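Local structure of lipoprotein (7ADK) at residues L550-K553 against G554-S557; S597-L600 against L601-Q604. The protein is a mycoplasma lipoprotein of a peptidase family in clan PA and probably works as a protease with a chymotrypsin-like fold. All coordinates share one frame; numbering follows the deposited sequence.

Interaction 1. Residues L550-K553 against G554-S557; sequences LLDK and GKYS
Asp552 and Lys555 hold the ends of a type I turn whose two middle residues are Lys553 and Gly554. On the backbone, Asp552 O takes two amides: Lys555 N at 3.1 Å, which closes the turn from above the carbonyl plane, and Tyr556 N, also at 3.1 Å from Asp552 O and nearly in line with the C=O bond. The same aspartate supplies the charged contacts. Its CG stands anti to the backbone N (chi1 -174°), which brings the carboxylate back over the turn. There OD1 of Asp552 receives a weak bond from Gly554 N at 3.4 Å, an Asx turn, while Asp552 OD2 forms a salt bridge with NZ of Lys555, a weak bond at 3.3 Å, the extended lysine chain crossing the carboxylate at an angle with its CD 3.5 Å from Asp552 OD2. The apolar part belongs to Leu550 and Tyr556: Leu550 CD2 sits over one face of the ring in a CH-pi contact, 4.3 Å from the ring centroid. Tyr556 OH, at the far end of the ring, bonds to Lys498 O. The turn links strand 541-546 to strand 556-562, which pairs with strand 486-493, and Leu551 packs on helix 575-582.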
loop_
_atom_site.group_PDB
_atom_site.type_symbol
_atom_site.label_atom_id
_atom_site.label_comp_id
_atom_site.label_asym_id
_atom_site.label_seq_id
_atom_site.Cartn_x
_atom_site.Cartn_y
_atom_site.Cartn_z
ATOM N N LEU B 550 19.336 -22.117 18.804
ATOM C CA LEU B 550 18.237 -21.143 18.915
ATOM C C LEU B 550 16.902 -21.839 19.204
ATOM O O LEU B 550 16.032 -21.251 19.842
ATOM C CB LEU B 550 18.107 -20.291 17.647
ATOM C CG LEU B 550 19.183 -19.234 17.402
ATOM C CD1 LEU B 550 18.905 -18.549 16.085
ATOM C CD2 LEU B 550 19.209 -18.162 18.478
ATOM N N LEU B 551 16.739 -23.087 18.765
ATOM C CA LEU B 551 15.598 -23.942 19.100
ATOM C C LEU B 551 15.819 -24.779 20.376
ATOM O O LEU B 551 14.966 -25.578 20.761
ATOM C CB LEU B 551 15.230 -24.781 17.874
ATOM C CG LEU B 551 14.992 -23.984 16.590
ATOM C CD1 LEU B 551 14.778 -24.903 15.427
ATOM C CD2 LEU B 551 13.821 -23.075 16.714
ATOM N N ASP B 552 16.942 -24.570 21.068
ATOM C CA ASP B 552 17.193 -25.101 22.406
ATOM C C ASP B 552 16.400 -24.317 23.467
ATOM O O ASP B 552 16.784 -23.216 23.875
ATOM C CB ASP B 552 18.706 -25.094 22.659
ATOM C CG ASP B 552 19.131 -25.749 23.974
ATOM O OD1 ASP B 552 18.263 -26.185 24.758
ATOM O OD2 ASP B 552 20.354 -25.850 24.211
ATOM N N LYS B 553 15.286 -24.894 23.934
ATOM C CA LYS B 553 14.304 -24.259 24.830
ATOM C C LYS B 553 14.835 -23.909 26.226
ATOM O O LYS B 553 14.233 -23.090 26.917
ATOM C CB LYS B 553 13.054 -25.148 24.918
ATOM C CG LYS B 553 12.278 -25.208 23.598
ATOM C CD LYS B 553 11.032 -26.074 23.683
ATOM C CE LYS B 553 10.291 -26.181 22.361
ATOM N NZ LYS B 553 9.126 -27.004 22.402
ATOM N N GLY B 554 15.970 -24.473 26.641
ATOM C CA GLY B 554 16.628 -24.146 27.908
ATOM C C GLY B 554 17.394 -22.820 27.902
ATOM O O GLY B 554 17.780 -22.328 28.965
ATOM N N LYS B 555 17.629 -22.243 26.717
ATOM C CA LYS B 555 18.529 -21.098 26.493
ATOM C C LYS B 555 17.880 -19.973 25.700
ATOM O O LYS B 555 18.209 -18.813 25.928
ATOM C CB LYS B 555 19.811 -21.587 25.802
ATOM C CG LYS B 555 20.569 -22.614 26.653
ATOM C CD LYS B 555 21.800 -23.167 25.941
ATOM C CE LYS B 555 22.372 -24.320 26.761
ATOM N NZ LYS B 555 23.128 -25.257 25.946
ATOM N N TYR B 556 16.938 -20.288 24.816
ATOM C CA TYR B 556 16.191 -19.314 24.023
ATOM C C TYR B 556 14.723 -19.716 23.872
ATOM O O TYR B 556 14.405 -20.898 23.795
ATOM C CB TYR B 556 16.827 -19.160 22.628
ATOM C CG TYR B 556 18.305 -18.829 22.606
ATOM C CD1 TYR B 556 19.249 -19.864 22.686
ATOM C CD2 TYR B 556 18.741 -17.493 22.575
ATOM C CE1 TYR B 556 20.614 -19.567 22.797
ATOM C CE2 TYR B 556 20.110 -17.194 22.685
ATOM C CZ TYR B 556 21.051 -18.234 22.800
ATOM O OH TYR B 556 22.380 -17.984 22.901
ATOM N N SER B 557 13.837 -18.732 23.746
ATOM C CA SER B 557 12.437 -18.906 23.346
ATOM C C SER B 557 12.212 -18.360 21.937
ATOM O O SER B 557 12.463 -17.178 21.686
ATOM C CB SER B 557 11.483 -18.239 24.342
ATOM O OG SER B 557 11.955 -16.995 24.815
#

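Interaction 2. Residues S597-L600 against L601-Q604; sequences SDSL and LNEQ
Ser599 points its CB at the residues that follow it and meets Asn602 first. That CB lies 3.5 Å from CG of Asn602 and equally close to the amide's OD1, so the methylene rests against the flat carboxamide. From there the hydroxyl continues anti to its own nitrogen (chi1 175°), which places OG within reach of the next two backbone amides. Two weak bonds reach it: Leu601 N approaches Ser599 OG at 3.4 Å, which makes an ST turn, and Asn602 N comes to the same oxygen at the same distance. Both are long and bent, the angles at hydrogen being 140° and 144°. Asn602 ND2 is also close, 3.2 Å from Ser599 OG, but badly angled for a bond; what joins the two groups is Asp792, whose OD1 is hydrogen-bonded to both and so fixes the serine hydroxyl and the asparagine amide together. On the backbone, Ser599 O receives a further weak bond from Asn602 N at 3.4 Å, closing a type I turn with Leu600 and Leu601 at its middle positions. Leu600 turns to Phe609 and Phe697, whereas Leu601 packs on Leu805. Asn602 occupies the N-cap of helix 603-606, although its side chain makes no capping bond. The turn carries the chain from strand 594-595 into that short helix, with Asp792 at the end of strand 783-792 beside it.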
loop_
_atom_site.group_PDB
_atom_site.type_symbol
_atom_site.label_atom_id
_atom_site.label_comp_id
_atom_site.label_asym_id
_atom_site.label_seq_id
_atom_site.Cartn_x
_atom_site.Cartn_y
_atom_site.Cartn_z
ATOM N N SER B 597 31.508 -16.302 -12.017
ATOM C CA SER B 597 32.957 -16.466 -12.183
ATOM C C SER B 597 33.570 -15.667 -13.333
ATOM O O SER B 597 34.755 -15.354 -13.281
ATOM C CB SER B 597 33.247 -17.944 -12.354
ATOM O OG SER B 597 32.539 -18.435 -13.461
ATOM N N ASP B 598 32.797 -15.317 -14.360
ATOM C CA ASP B 598 33.261 -14.486 -15.469
ATOM C C ASP B 598 33.647 -13.072 -15.004
ATOM O O ASP B 598 32.980 -12.462 -14.171
ATOM C CB ASP B 598 32.219 -14.389 -16.598
ATOM C CG ASP B 598 31.675 -15.685 -17.197
ATOM O OD1 ASP B 598 32.263 -16.759 -16.971
ATOM O OD2 ASP B 598 30.685 -15.611 -17.962
ATOM N N SER B 599 34.703 -12.511 -15.589
ATOM C CA SER B 599 35.046 -11.097 -15.472
ATOM C C SER B 599 34.014 -10.236 -16.190
ATOM O O SER B 599 33.928 -10.302 -17.411
ATOM C CB SER B 599 36.399 -10.897 -16.132
ATOM O OG SER B 599 36.759 -9.535 -16.178
ATOM N N LEU B 600 33.260 -9.387 -15.491
ATOM C CA LEU B 600 32.357 -8.411 -16.127
ATOM C C LEU B 600 33.086 -7.303 -16.920
ATOM O O LEU B 600 32.449 -6.534 -17.627
ATOM C CB LEU B 600 31.427 -7.789 -15.058
ATOM C CG LEU B 600 29.965 -8.280 -15.084
ATOM C CD1 LEU B 600 29.182 -7.540 -14.008
ATOM C CD2 LEU B 600 29.250 -8.006 -16.406
ATOM N N LEU B 601 34.413 -7.212 -16.796
ATOM C CA LEU B 601 35.275 -6.239 -17.475
ATOM C C LEU B 601 35.776 -6.721 -18.853
ATOM O O LEU B 601 36.036 -5.892 -19.726
ATOM C CB LEU B 601 36.452 -5.909 -16.541
ATOM C CG LEU B 601 36.016 -5.123 -15.286
ATOM C CD1 LEU B 601 37.018 -5.341 -14.171
ATOM C CD2 LEU B 601 35.922 -3.620 -15.548
ATOM N N ASN B 602 35.873 -8.035 -19.073
ATOM C CA ASN B 602 36.164 -8.605 -20.387
ATOM C C ASN B 602 35.014 -8.332 -21.367
ATOM O O ASN B 602 33.844 -8.359 -20.991
ATOM C CB ASN B 602 36.440 -10.108 -20.288
ATOM C CG ASN B 602 37.597 -10.568 -19.426
ATOM O OD1 ASN B 602 37.786 -11.752 -19.223
ATOM N ND2 ASN B 602 38.395 -9.688 -18.878
ATOM N N GLU B 603 35.325 -8.059 -22.632
ATOM C CA GLU B 603 34.322 -7.543 -23.575
ATOM C C GLU B 603 33.242 -8.567 -23.960
ATOM O O GLU B 603 32.077 -8.210 -24.129
ATOM C CB GLU B 603 35.044 -6.988 -24.814
ATOM C CG GLU B 603 34.206 -6.049 -25.694
ATOM C CD GLU B 603 33.675 -4.821 -24.945
ATOM O OE1 GLU B 603 32.627 -4.270 -25.351
ATOM O OE2 GLU B 603 34.292 -4.386 -23.951
ATOM N N GLN B 604 33.593 -9.849 -24.053
ATOM C CA GLN B 604 32.629 -10.907 -24.333
ATOM C C GLN B 604 31.690 -11.189 -23.155
ATOM O O GLN B 604 30.603 -11.711 -23.372
ATOM C CB GLN B 604 33.335 -12.180 -24.836
ATOM C CG GLN B 604 33.944 -13.128 -23.788
ATOM C CD GLN B 604 35.217 -12.634 -23.111
ATOM O OE1 GLN B 604 35.727 -11.553 -23.359
ATOM N NE2 GLN B 604 35.781 -13.410 -22.221
#

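Both interactions are type I turns in which an Asp or Ser side chain bends back to its own turn amides, but they end differently: residues 550-557 lead into a strand, residues 597-604 into a helix. Their centres lie 47 Å apart and their nearest atoms about 31 Å, so they do not touch. Interaction 1 belongs to the antiparallel sheet containing strand 556-562; interaction 2 follows strand 594-595 of the mixed sheet, with helix 575-582 between them in sequence. Two such sheets are consistent with the double-barrel architecture of clan PA peptidases. With no catalytic residue assigned, neither turn can be placed relative to an active site; each joins secondary-structure elements of the peptidase region.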